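Local coordinates for (5-formylfuran-3-yl)methyl phosphate transaminase (Methanococcus jannaschii, PDB 2Z61), which transfers the amino group of alanine to a furancarboxaldehyde phosphate with the help of pyridoxal 5'-phosphate, making the precursor of the furan moiety of methanofuran, at residues E77-K80 with D81-A85; S162-N165 with P166-E169; I171-E174 with I175-A179; E206-E209 with N210-T214; E268-T271 with E272-N276. One frame throughout, in Å; residues are numbered along the deposited sequence.

Contact 1 of 5, residues E77-K80 with D81-A85; sequences ELYK and DKYKA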
loop_
_atom_site.group_PDB
_atom_site.type_symbol
_atom_site.label_atom_id
_atom_site.label_comp_id
_atom_site.label_asym_id
_atom_site.label_seq_id
_atom_site.Cartn_x
_atom_site.Cartn_y
_atom_site.Cartn_z
ATOM N N GLU A 77 14.989 -17.726 8.795
ATOM C CA GLU A 77 15.167 -19.070 9.331
ATOM C C GLU A 77 14.284 -20.064 8.582
ATOM O O GLU A 77 14.664 -21.220 8.389
ATOM C CB GLU A 77 14.828 -19.108 10.825
ATOM C CG GLU A 77 15.641 -18.135 11.668
ATOM C CD GLU A 77 15.312 -18.211 13.153
ATOM O OE1 GLU A 77 14.111 -18.244 13.502
ATOM O OE2 GLU A 77 16.256 -18.231 13.974
ATOM N N LEU A 78 13.107 -19.612 8.160
ATOM C CA LEU A 78 12.174 -20.465 7.427
ATOM C C LEU A 78 12.799 -20.991 6.132
ATOM O O LEU A 78 12.690 -22.181 5.817
ATOM C CB LEU A 78 10.897 -19.676 7.108
ATOM C CG LEU A 78 9.746 -20.282 6.287
ATOM C CD1 LEU A 78 10.149 -20.433 4.841
ATOM C CD2 LEU A 78 9.333 -21.618 6.879
ATOM N N TYR A 79 13.449 -20.101 5.388
ATOM C CA TYR A 79 14.074 -20.474 4.126
ATOM C C TYR A 79 15.294 -21.366 4.292
ATOM O O TYR A 79 15.584 -22.189 3.427
ATOM C CB TYR A 79 14.438 -19.227 3.315
ATOM C CG TYR A 79 13.251 -18.670 2.557
ATOM C CD1 TYR A 79 12.189 -18.060 3.234
ATOM C CD2 TYR A 79 13.150 -18.821 1.178
ATOM C CE1 TYR A 79 11.053 -17.626 2.555
ATOM C CE2 TYR A 79 12.017 -18.388 0.485
ATOM C CZ TYR A 79 10.973 -17.793 1.182
ATOM O OH TYR A 79 9.853 -17.371 0.514
ATOM N N LYS A 80 16.004 -21.204 5.402
ATOM C CA LYS A 80 17.174 -22.027 5.658
ATOM C C LYS A 80 16.741 -23.438 6.060
ATOM O O LYS A 80 17.515 -24.383 5.943
ATOM C CB LYS A 80 18.040 -21.408 6.763
ATOM C CG LYS A 80 18.543 -19.998 6.446
ATOM C CD LYS A 80 19.705 -19.585 7.355
ATOM C CE LYS A 80 19.358 -19.679 8.840
ATOM N NZ LYS A 80 18.363 -18.656 9.272
ATOM N N ASP A 81 15.500 -23.578 6.518
ATOM C CA ASP A 81 14.991 -24.881 6.930
ATOM C C ASP A 81 14.222 -25.600 5.827
ATOM O O ASP A 81 14.453 -26.779 5.575
ATOM C CB ASP A 81 14.085 -24.748 8.158
ATOM C CG ASP A 81 14.780 -24.083 9.332
ATOM O OD1 ASP A 81 15.953 -24.416 9.601
ATOM O OD2 ASP A 81 14.150 -23.230 9.994
ATOM N N LYS A 82 13.304 -24.898 5.169
ATOM C CA LYS A 82 12.516 -25.517 4.107
ATOM C C LYS A 82 13.395 -25.778 2.887
ATOM O O LYS A 82 13.196 -26.752 2.159
ATOM C CB LYS A 82 11.329 -24.623 3.732
ATOM C CG LYS A 82 10.346 -25.285 2.779
ATOM C CD LYS A 82 9.176 -24.374 2.441
ATOM C CE LYS A 82 8.188 -25.070 1.510
ATOM N NZ LYS A 82 7.058 -24.180 1.109
ATOM N N TYR A 83 14.367 -24.900 2.671
ATOM C CA TYR A 83 15.303 -25.036 1.563
ATOM C C TYR A 83 16.687 -24.864 2.178
ATOM O O TYR A 83 16.815 -24.320 3.273
ATOM C CB TYR A 83 15.064 -23.952 0.505
ATOM C CG TYR A 83 13.612 -23.768 0.127
ATOM C CD1 TYR A 83 12.784 -22.916 0.856
ATOM C CD2 TYR A 83 13.057 -24.461 -0.948
ATOM C CE1 TYR A 83 11.443 -22.756 0.528
ATOM C CE2 TYR A 83 11.717 -24.310 -1.287
ATOM C CZ TYR A 83 10.917 -23.455 -0.544
ATOM O OH TYR A 83 9.592 -23.293 -0.873
ATOM N N LYS A 84 17.724 -25.329 1.498
ATOM C CA LYS A 84 19.062 -25.187 2.052
ATOM C C LYS A 84 19.668 -23.849 1.670
ATOM O O LYS A 84 20.881 -23.730 1.509
ATOM C CB LYS A 84 19.963 -26.332 1.583
ATOM C CG LYS A 84 19.704 -27.648 2.307
ATOM C CD LYS A 84 20.728 -28.709 1.922
ATOM C CE LYS A 84 20.496 -30.004 2.688
ATOM N NZ LYS A 84 21.425 -31.090 2.265
ATOM N N ALA A 85 18.818 -22.839 1.536
ATOM C CA ALA A 85 19.274 -21.506 1.165
ATOM C C ALA A 85 19.361 -20.587 2.375
ATOM O O ALA A 85 18.391 -20.432 3.119
ATOM C CB ALA A 85 18.335 -20.909 0.127
#
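The carbonyl oxygen L78 O takes two backbone N-H groups where helix 69-82 ends. K82 N gives the straighter bond, 2.9 Å to L78 O with an angle of 174°, the ordinary helical i to i+4 link. D81 N reaches L78 O at 3.2 Å, the i to i+3 tightening common in a last turn. One step on, Y83 N still bonds Y79 O, although Y83 is the first residue to leave helical backbone angles. The two tyrosines lie side by side and point the same way; CD2 of Y79 comes 4.1 Å from CD1 of Y83, with the ring planes 31° apart in an oblique pairing. Y79, on the last turn, and Y83, just beyond it, are both buried, whereas K80 and D81 keep their charged ends on the exposed side. K82 has CG anti to its backbone N (chi1 -172°), and its extended chain stretches along the Y83 ring, CG lying over one face toward the rim and NZ bonding Y83 OH weakly. Y79 rests on L216 and N218 of strand 214-219, and its hydroxyl bonds that of Y233 in the adjacent strand 232-235, so the helix end packs against the large mixed sheet.

Contact 2 of 5, residues S162-N165 with P166-E169; sequences SPSN and PLGE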
loop_
_atom_site.group_PDB
_atom_site.type_symbol
_atom_site.label_atom_id
_atom_site.label_comp_id
_atom_site.label_asym_id
_atom_site.label_seq_id
_atom_site.Cartn_x
_atom_site.Cartn_y
_atom_site.Cartn_z
ATOM N N SER A 162 4.220 -19.547 -9.538
ATOM C CA SER A 162 4.091 -20.982 -9.321
ATOM C C SER A 162 3.896 -21.387 -7.861
ATOM O O SER A 162 4.718 -21.063 -7.008
ATOM C CB SER A 162 5.338 -21.684 -9.886
ATOM O OG SER A 162 5.280 -23.088 -9.717
ATOM N N PRO A 163 2.789 -22.087 -7.554
ATOM C CA PRO A 163 1.752 -22.483 -8.518
ATOM C C PRO A 163 1.048 -21.246 -9.072
ATOM O O PRO A 163 1.003 -20.205 -8.409
ATOM C CB PRO A 163 0.832 -23.391 -7.695
ATOM C CG PRO A 163 1.046 -22.952 -6.299
ATOM C CD PRO A 163 2.530 -22.683 -6.236
ATOM N N SER A 164 0.508 -21.357 -10.280
ATOM C CA SER A 164 -0.139 -20.228 -10.942
ATOM C C SER A 164 -1.618 -19.989 -10.727
ATOM O O SER A 164 -2.395 -20.889 -10.439
ATOM C CB SER A 164 -0.091 -20.400 -12.453
ATOM O OG SER A 164 -0.934 -21.462 -12.851
ATOM N N ASN A 165 -1.960 -18.796 -10.741
ATOM C CA ASN A 165 -3.343 -18.379 -10.828
ATOM C C ASN A 165 -3.463 -17.972 -12.159
ATOM O O ASN A 165 -2.635 -17.119 -12.304
ATOM C CB ASN A 165 -3.660 -17.377 -9.711
ATOM C CG ASN A 165 -4.794 -16.440 -10.063
ATOM O OD1 ASN A 165 -5.751 -16.830 -10.734
ATOM N ND2 ASN A 165 -4.689 -15.195 -9.615
ATOM N N PRO A 166 -4.332 -18.367 -13.068
ATOM C CA PRO A 166 -5.443 -19.257 -12.988
ATOM C C PRO A 166 -5.196 -20.770 -13.136
ATOM O O PRO A 166 -6.185 -21.567 -12.801
ATOM C CB PRO A 166 -6.255 -18.814 -14.199
ATOM C CG PRO A 166 -5.234 -18.442 -15.205
ATOM C CD PRO A 166 -4.045 -17.955 -14.431
ATOM N N LEU A 167 -4.096 -21.303 -13.607
ATOM C CA LEU A 167 -3.906 -22.735 -13.858
ATOM C C LEU A 167 -3.876 -23.717 -12.690
ATOM O O LEU A 167 -4.371 -24.831 -12.815
ATOM C CB LEU A 167 -2.645 -22.924 -14.704
ATOM C CG LEU A 167 -2.679 -22.201 -16.055
ATOM C CD1 LEU A 167 -1.306 -22.221 -16.708
ATOM C CD2 LEU A 167 -3.710 -22.868 -16.948
ATOM N N GLY A 168 -3.303 -23.328 -11.560
ATOM C CA GLY A 168 -3.240 -24.247 -10.436
ATOM C C GLY A 168 -2.121 -25.258 -10.630
ATOM O O GLY A 168 -2.024 -26.250 -9.916
ATOM N N GLU A 169 -1.262 -24.992 -11.603
ATOM C CA GLU A 169 -0.156 -25.882 -11.914
ATOM C C GLU A 169 1.165 -25.374 -11.357
ATOM O O GLU A 169 1.295 -24.200 -11.014
ATOM C CB GLU A 169 -0.044 -26.038 -13.431
ATOM C CG GLU A 169 -1.254 -26.693 -14.073
ATOM C CD GLU A 169 -1.216 -26.628 -15.589
ATOM O OE1 GLU A 169 -0.185 -27.005 -16.184
ATOM O OE2 GLU A 169 -2.223 -26.204 -16.188
#
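S164 turns its hydroxyl back into the loop: OG stands between its own backbone N and carbonyl carbon (chi1 69°), which brings it to 2.9 Å from CB of L167. From there it takes a weak second bond from G168 N, whose main acceptor is S164 O at 2.8 Å. A serine suits the place because its short polar arm fits inside the turn. G168 has a positive phi of 79°, where a side chain would press on the preceding carbonyl oxygen, so glycine is the natural residue. The loop closes through S164 N, which bonds E169 O at 3.0 Å, and CA of P163 adds a CA-H...O contact to the same oxygen. Cis peptide bonds precede both P163 and P166, and the chain doubles back around N165 to L167, so that S164 faces G168 and P163 faces E169. N165 has CG on the far side from its backbone N (chi1 154°), carrying the amide alongside the start of the following proline, with OD1 3.1 Å from P166 N; that nitrogen has no hydrogen to give, and the amide is satisfied by other partners. OD1 accepts from R347 NH1, and ND2 donates to O3 of the pyridoxal group on the modified lysine at position 222. This loop after strand 155-161 thus presents an amide to O3 of the cofactor, an arrangement characteristic of the active site of class I aminotransferases.

Contact 3 of 5, residues I171-E174 with I175-A179; sequences IDRE and IYEFA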
loop_
_atom_site.group_PDB
_atom_site.type_symbol
_atom_site.label_atom_id
_atom_site.label_comp_id
_atom_site.label_asym_id
_atom_site.label_seq_id
_atom_site.Cartn_x
_atom_site.Cartn_y
_atom_site.Cartn_z
ATOM N N ILE A 171 5.147 -24.769 -12.129
ATOM C CA ILE A 171 6.033 -24.598 -13.280
ATOM C C ILE A 171 7.217 -25.553 -13.152
ATOM O O ILE A 171 7.778 -25.711 -12.067
ATOM C CB ILE A 171 6.561 -23.146 -13.371
ATOM C CG1 ILE A 171 5.398 -22.175 -13.606
ATOM C CG2 ILE A 171 7.575 -23.029 -14.501
ATOM C CD1 ILE A 171 4.518 -22.535 -14.793
ATOM N N ASP A 172 7.606 -26.183 -14.256
ATOM C CA ASP A 172 8.717 -27.120 -14.210
ATOM C C ASP A 172 10.100 -26.486 -14.115
ATOM O O ASP A 172 10.320 -25.344 -14.527
ATOM C CB ASP A 172 8.688 -28.069 -15.411
ATOM C CG ASP A 172 9.757 -29.148 -15.312
ATOM O OD1 ASP A 172 10.427 -29.429 -16.334
ATOM O OD2 ASP A 172 9.936 -29.703 -14.201
ATOM N N ARG A 173 11.022 -27.271 -13.565
ATOM C CA ARG A 173 12.415 -26.902 -13.358
ATOM C C ARG A 173 13.115 -26.279 -14.570
ATOM O O ARG A 173 13.855 -25.307 -14.423
ATOM C CB ARG A 173 13.178 -28.149 -12.893
ATOM C CG ARG A 173 14.692 -28.041 -12.936
ATOM C CD ARG A 173 15.350 -29.410 -12.746
ATOM N NE ARG A 173 15.711 -29.675 -11.357
ATOM C CZ ARG A 173 16.808 -29.210 -10.768
ATOM N NH1 ARG A 173 17.660 -28.452 -11.449
ATOM N NH2 ARG A 173 17.055 -29.498 -9.497
ATOM N N GLU A 174 12.881 -26.836 -15.755
ATOM C CA GLU A 174 13.513 -26.347 -16.982
ATOM C C GLU A 174 13.240 -24.881 -17.308
ATOM O O GLU A 174 14.117 -24.181 -17.811
ATOM C CB GLU A 174 13.095 -27.213 -18.171
ATOM C CG GLU A 174 13.599 -28.638 -18.091
ATOM C CD GLU A 174 13.197 -29.470 -19.294
ATOM O OE1 GLU A 174 13.612 -30.650 -19.362
ATOM O OE2 GLU A 174 12.468 -28.947 -20.167
ATOM N N ILE A 175 12.023 -24.419 -17.043
ATOM C CA ILE A 175 11.689 -23.027 -17.318
ATOM C C ILE A 175 12.582 -22.117 -16.480
ATOM O O ILE A 175 13.097 -21.117 -16.977
ATOM C CB ILE A 175 10.207 -22.713 -17.004
ATOM C CG1 ILE A 175 9.288 -23.463 -17.973
ATOM C CG2 ILE A 175 9.955 -21.227 -17.159
ATOM C CD1 ILE A 175 9.370 -24.960 -17.884
ATOM N N TYR A 176 12.763 -22.460 -15.206
ATOM C CA TYR A 176 13.625 -21.661 -14.338
ATOM C C TYR A 176 15.057 -21.682 -14.864
ATOM O O TYR A 176 15.701 -20.648 -14.963
ATOM C CB TYR A 176 13.619 -22.198 -12.902
ATOM C CG TYR A 176 12.321 -21.980 -12.161
ATOM C CD1 TYR A 176 11.319 -22.940 -12.178
ATOM C CD2 TYR A 176 12.086 -20.796 -11.464
ATOM C CE1 TYR A 176 10.116 -22.735 -11.524
ATOM C CE2 TYR A 176 10.880 -20.577 -10.806
ATOM C CZ TYR A 176 9.901 -21.554 -10.843
ATOM O OH TYR A 176 8.695 -21.349 -10.217
ATOM N N GLU A 177 15.545 -22.874 -15.202
ATOM C CA GLU A 177 16.903 -23.052 -15.719
ATOM C C GLU A 177 17.133 -22.250 -16.991
ATOM O O GLU A 177 18.166 -21.601 -17.147
ATOM C CB GLU A 177 17.162 -24.543 -15.959
ATOM C CG GLU A 177 17.361 -25.332 -14.666
ATOM C CD GLU A 177 17.033 -26.813 -14.804
ATOM O OE1 GLU A 177 17.360 -27.576 -13.871
ATOM O OE2 GLU A 177 16.442 -27.213 -15.831
ATOM N N PHE A 178 16.165 -22.278 -17.898
ATOM C CA PHE A 178 16.288 -21.513 -19.132
ATOM C C PHE A 178 16.349 -20.020 -18.820
ATOM O O PHE A 178 17.200 -19.300 -19.352
ATOM C CB PHE A 178 15.098 -21.773 -20.058
ATOM C CG PHE A 178 15.194 -21.053 -21.372
ATOM C CD1 PHE A 178 16.037 -21.515 -22.376
ATOM C CD2 PHE A 178 14.482 -19.880 -21.590
ATOM C CE1 PHE A 178 16.173 -20.814 -23.577
ATOM C CE2 PHE A 178 14.613 -19.174 -22.786
ATOM C CZ PHE A 178 15.462 -19.643 -23.779
ATOM N N ALA A 179 15.453 -19.559 -17.949
ATOM C CA ALA A 179 15.405 -18.142 -17.594
ATOM C C ALA A 179 16.696 -17.614 -16.972
ATOM O O ALA A 179 17.139 -16.516 -17.309
ATOM C CB ALA A 179 14.230 -17.870 -16.662
#
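I175 serves the buried side of the helix start, its CB 3.6 Å from CG2 of I171, the two isoleucines crossing at about a right angle. In I171, CG2 stands anti to the backbone N, which turns this methyl to I175, whose own N bonds D172 O at 3.2 Å. Branched aliphatic chains suit this apolar side, as acids and arginine suit the other. E174 leaves its extended acid on the exposed side and joins the turn through its backbone: F178 N bonds E174 O at 2.8 Å. E177 meets R173 across one helical turn in a salt bridge, R173 NH1 to E177 OE1, with the oxygen at the guanidinium edge; the position of OE1 is less sure. I171, I175 and Y176 rest on I160 of strand 155-161, while I175 and F178 touch L147 and E174 touches V144 of helix 144-150; helix 173-182 is the helix of the beta-alpha-beta crossover from strand 155-161 to strand 185-189.

Contact 4 of 5, residues E206-E209 with N210-T214; sequences EFDE and NLEKT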
loop_
_atom_site.group_PDB
_atom_site.type_symbol
_atom_site.label_atom_id
_atom_site.label_comp_id
_atom_site.label_asym_id
_atom_site.label_seq_id
_atom_site.Cartn_x
_atom_site.Cartn_y
_atom_site.Cartn_z
ATOM N N GLU A 206 16.068 -21.865 -5.007
ATOM C CA GLU A 206 16.807 -23.094 -5.280
ATOM C C GLU A 206 17.685 -23.032 -6.532
ATOM O O GLU A 206 18.600 -23.837 -6.685
ATOM C CB GLU A 206 15.830 -24.278 -5.370
ATOM C CG GLU A 206 15.162 -24.591 -4.033
ATOM C CD GLU A 206 14.048 -25.617 -4.138
ATOM O OE1 GLU A 206 13.088 -25.389 -4.901
ATOM O OE2 GLU A 206 14.128 -26.655 -3.448
ATOM N N PHE A 207 17.424 -22.073 -7.416
ATOM C CA PHE A 207 18.205 -21.933 -8.643
ATOM C C PHE A 207 19.189 -20.766 -8.599
ATOM O O PHE A 207 20.161 -20.725 -9.354
ATOM C CB PHE A 207 17.276 -21.756 -9.845
ATOM C CG PHE A 207 16.248 -22.838 -9.976
ATOM C CD1 PHE A 207 15.050 -22.766 -9.276
ATOM C CD2 PHE A 207 16.495 -23.955 -10.770
ATOM C CE1 PHE A 207 14.111 -23.791 -9.360
ATOM C CE2 PHE A 207 15.562 -24.986 -10.858
ATOM C CZ PHE A 207 14.368 -24.903 -10.150
ATOM N N ASP A 208 18.932 -19.816 -7.714
ATOM C CA ASP A 208 19.784 -18.643 -7.583
ATOM C C ASP A 208 19.842 -18.283 -6.101
ATOM O O ASP A 208 19.257 -17.297 -5.654
ATOM C CB ASP A 208 19.191 -17.502 -8.421
ATOM C CG ASP A 208 19.939 -16.201 -8.255
ATOM O OD1 ASP A 208 21.165 -16.239 -8.036
ATOM O OD2 ASP A 208 19.304 -15.134 -8.356
ATOM N N GLU A 209 20.553 -19.112 -5.344
ATOM C CA GLU A 209 20.683 -18.940 -3.902
ATOM C C GLU A 209 21.291 -17.622 -3.441
ATOM O O GLU A 209 21.179 -17.265 -2.269
ATOM C CB GLU A 209 21.471 -20.111 -3.315
ATOM C CG GLU A 209 20.802 -21.455 -3.554
ATOM C CD GLU A 209 21.610 -22.617 -3.017
ATOM O OE1 GLU A 209 22.800 -22.734 -3.383
ATOM O OE2 GLU A 209 21.055 -23.413 -2.229
ATOM N N ASN A 210 21.931 -16.898 -4.352
ATOM C CA ASN A 210 22.524 -15.612 -3.999
ATOM C C ASN A 210 21.643 -14.464 -4.475
ATOM O O ASN A 210 22.012 -13.296 -4.360
ATOM C CB ASN A 210 23.920 -15.470 -4.605
ATOM C CG ASN A 210 24.927 -16.388 -3.950
ATOM O OD1 ASN A 210 25.094 -16.371 -2.730
ATOM N ND2 ASN A 210 25.614 -17.190 -4.758
ATOM N N LEU A 211 20.478 -14.808 -5.014
ATOM C CA LEU A 211 19.531 -13.811 -5.502
ATOM C C LEU A 211 20.240 -12.767 -6.351
ATOM O O LEU A 211 19.992 -11.565 -6.216
ATOM C CB LEU A 211 18.842 -13.141 -4.317
ATOM C CG LEU A 211 18.215 -14.120 -3.324
ATOM C CD1 LEU A 211 17.991 -13.425 -1.990
ATOM C CD2 LEU A 211 16.917 -14.666 -3.897
ATOM N N GLU A 212 21.126 -13.241 -7.222
ATOM C CA GLU A 212 21.888 -12.378 -8.110
ATOM C C GLU A 212 20.982 -11.736 -9.144
ATOM O O GLU A 212 21.134 -10.557 -9.470
ATOM C CB GLU A 212 22.971 -13.183 -8.829
ATOM C CG GLU A 212 24.004 -13.802 -7.901
ATOM C CD GLU A 212 25.021 -14.660 -8.640
ATOM O OE1 GLU A 212 25.912 -15.230 -7.972
ATOM O OE2 GLU A 212 24.925 -14.765 -9.887
ATOM N N LYS A 213 20.043 -12.515 -9.669
ATOM C CA LYS A 213 19.137 -11.998 -10.681
ATOM C C LYS A 213 17.673 -12.364 -10.443
ATOM O O LYS A 213 16.871 -12.404 -11.376
ATOM C CB LYS A 213 19.587 -12.477 -12.063
ATOM C CG LYS A 213 19.719 -13.985 -12.188
ATOM C CD LYS A 213 20.440 -14.381 -13.473
ATOM C CE LYS A 213 19.868 -13.665 -14.685
ATOM N NZ LYS A 213 20.614 -13.979 -15.936
ATOM N N THR A 214 17.320 -12.633 -9.194
ATOM C CA THR A 214 15.936 -12.957 -8.894
ATOM C C THR A 214 15.345 -12.089 -7.788
ATOM O O THR A 214 16.045 -11.640 -6.878
ATOM C CB THR A 214 15.738 -14.444 -8.474
ATOM O OG1 THR A 214 15.510 -14.524 -7.063
ATOM C CG2 THR A 214 16.944 -15.268 -8.819
#
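D208 directs its carboxylate into the bend made by E212 and K213, and both oxygens receive backbone N-H groups there. E212 N bonds D208 OD1 at 3.1 Å on the syn lone pair. K213 N points at D208 OD2, 3.0 Å away with an angle of 161°, although the position of OD2 is less certain. Having CG anti to the backbone N (chi1 175°) swings the acid across to these two amides. D208 and T214 slide past each other in opposite directions. On the solvent side E212 extends its own acid, with OE2 4.4 Å from D208 OD1, a like-charge approach that the two backbone N-H groups at D208 probably ease. Replacing D208 with an alanine would probably leave the N-H groups of E212 and K213 without their acceptor and free the bend to shift. L211 turns its side chain from the acid into a buried place against I205, and its backbone N bonds D208 O at 2.8 Å. That bond closes a type I beta turn from D208 to L211, with the exposed E209 and N210 at its corners, and the aspartate ties this turn to the residues that lead into strand 214-219.

Contact 5 of 5, residues E268-T271 with E272-N276; sequences EKET and EREIN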
loop_
_atom_site.group_PDB
_atom_site.type_symbol
_atom_site.label_atom_id
_atom_site.label_comp_id
_atom_site.label_asym_id
_atom_site.label_seq_id
_atom_site.Cartn_x
_atom_site.Cartn_y
_atom_site.Cartn_z
ATOM N N GLU A 268 4.612 -20.959 14.539
ATOM C CA GLU A 268 4.443 -21.727 15.761
ATOM C C GLU A 268 3.915 -23.118 15.422
ATOM O O GLU A 268 3.242 -23.306 14.403
ATOM C CB GLU A 268 3.454 -21.015 16.682
ATOM C CG GLU A 268 3.875 -20.952 18.141
ATOM C CD GLU A 268 5.099 -20.081 18.358
ATOM O OE1 GLU A 268 5.502 -19.899 19.527
ATOM O OE2 GLU A 268 5.658 -19.579 17.361
ATOM N N LYS A 269 4.225 -24.088 16.280
ATOM C CA LYS A 269 3.776 -25.462 16.084
ATOM C C LYS A 269 2.265 -25.503 15.936
ATOM O O LYS A 269 1.745 -26.102 15.001
ATOM C CB LYS A 269 4.172 -26.333 17.278
ATOM C CG LYS A 269 5.667 -26.451 17.522
ATOM C CD LYS A 269 6.375 -27.204 16.408
ATOM C CE LYS A 269 7.854 -27.375 16.736
ATOM N NZ LYS A 269 8.598 -28.084 15.659
ATOM N N GLU A 270 1.555 -24.875 16.863
ATOM C CA GLU A 270 0.103 -24.868 16.794
ATOM C C GLU A 270 -0.415 -24.334 15.457
ATOM O O GLU A 270 -1.339 -24.902 14.877
ATOM C CB GLU A 270 -0.485 -24.038 17.940
ATOM C CG GLU A 270 -1.980 -23.770 17.777
ATOM C CD GLU A 270 -2.806 -25.046 17.683
ATOM O OE1 GLU A 270 -3.985 -24.965 17.280
ATOM O OE2 GLU A 270 -2.280 -26.129 18.021
ATOM N N THR A 271 0.179 -23.249 14.964
ATOM C CA THR A 271 -0.267 -22.681 13.693
ATOM C C THR A 271 -0.032 -23.625 12.521
ATOM O O THR A 271 -0.936 -23.842 11.713
ATOM C CB THR A 271 0.427 -21.341 13.389
ATOM O OG1 THR A 271 0.079 -20.385 14.399
ATOM C CG2 THR A 271 -0.014 -20.812 12.023
ATOM N N GLU A 272 1.174 -24.180 12.418
ATOM C CA GLU A 272 1.465 -25.094 11.320
ATOM C C GLU A 272 0.499 -26.271 11.393
ATOM O O GLU A 272 0.172 -26.887 10.380
ATOM C CB GLU A 272 2.913 -25.593 11.384
ATOM C CG GLU A 272 3.215 -26.493 12.561
ATOM C CD GLU A 272 4.615 -27.079 12.500
ATOM O OE1 GLU A 272 4.908 -27.806 11.525
ATOM O OE2 GLU A 272 5.418 -26.814 13.423
ATOM N N ARG A 273 0.036 -26.572 12.600
ATOM C CA ARG A 273 -0.910 -27.659 12.789
ATOM C C ARG A 273 -2.170 -27.294 12.016
ATOM O O ARG A 273 -2.673 -28.074 11.206
ATOM C CB ARG A 273 -1.259 -27.803 14.269
ATOM C CG ARG A 273 -2.010 -29.072 14.621
ATOM C CD ARG A 273 -1.076 -30.270 14.570
ATOM N NE ARG A 273 -0.013 -30.169 15.571
ATOM C CZ ARG A 273 1.045 -30.974 15.628
ATOM N NH1 ARG A 273 1.192 -31.947 14.737
ATOM N NH2 ARG A 273 1.958 -30.808 16.576
ATOM N N GLU A 274 -2.665 -26.086 12.269
ATOM C CA GLU A 274 -3.874 -25.597 11.624
ATOM C C GLU A 274 -3.755 -25.456 10.112
ATOM O O GLU A 274 -4.703 -25.760 9.391
ATOM C CB GLU A 274 -4.293 -24.268 12.266
ATOM C CG GLU A 274 -4.759 -24.441 13.710
ATOM C CD GLU A 274 -5.019 -23.128 14.429
ATOM O OE1 GLU A 274 -5.763 -22.281 13.888
ATOM O OE2 GLU A 274 -4.484 -22.950 15.547
ATOM N N ILE A 275 -2.600 -25.011 9.624
ATOM C CA ILE A 275 -2.425 -24.863 8.182
ATOM C C ILE A 275 -2.417 -26.228 7.497
ATOM O O ILE A 275 -2.915 -26.367 6.378
ATOM C CB ILE A 275 -1.123 -24.069 7.840
ATOM C CG1 ILE A 275 -1.384 -22.566 7.971
ATOM C CG2 ILE A 275 -0.672 -24.348 6.415
ATOM C CD1 ILE A 275 -1.736 -22.118 9.358
ATOM N N ASN A 276 -1.866 -27.240 8.160
ATOM C CA ASN A 276 -1.845 -28.573 7.564
ATOM C C ASN A 276 -3.262 -29.123 7.446
ATOM O O ASN A 276 -3.588 -29.832 6.500
ATOM C CB ASN A 276 -0.985 -29.525 8.391
ATOM C CG ASN A 276 0.482 -29.378 8.086
ATOM O OD1 ASN A 276 0.873 -29.248 6.923
ATOM N ND2 ASN A 276 1.312 -29.411 9.124
#
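E272 N bonds E268 O at 3.0 Å, almost straight at 173°, in the first turn of the long helix 269-295, with E268 at the N-cap position. E274 N to E270 O and I275 N to T271 O continue the ladder. Among the charged side chains, E270 and E274 cross obliquely with their carboxylate planes 52° apart. E270 OE1 and E274 OE2 are 2.7 Å apart, so one of the acids probably holds a proton. E274 also accepts from K45 N through its OE1 and packs on P44 and P46, fastening the helix to the beginning of helix 45-56. A leucine in place of E274 would probably leave K45 N without this acceptor and E270 without its close acid mate. K269 and E272 lie side by side on the exposed surface, their charged ends near but beyond a salt bridge. Apolar contact belongs to the buried side, where T271 and I275 point the same way and meet P44. The threonine suits this boundary, since its OG1 bonds K265 O while its methyl is left for the isoleucine: with CG2 anti to the backbone N, it comes a tight 3.4 Å from CD1 of I275.

How the contacts relate
Contact 2 contributes to the cofactor site, since its asparagine bonds the pyridoxal group carried by the modified lysine at position 222; I275 of contact 5 touches L223 next to that lysine, though the centres of contacts 2 and 5 are about 24 Å apart. Contact 3 follows one residue later along the chain: S162 OG accepts from I171 N at 2.9 Å, linking the active-site loop to the foot of its helix. Contact 4 joins contact 3 through F207, whose ring stacks on Y176 and also meets R173. Contact 4 also touches contact 1, where CD2 of Y83 lies 3.5 Å from E206 OE2. Contact 5 touches none of the others, its nearest atoms being about 9 Å from contact 1.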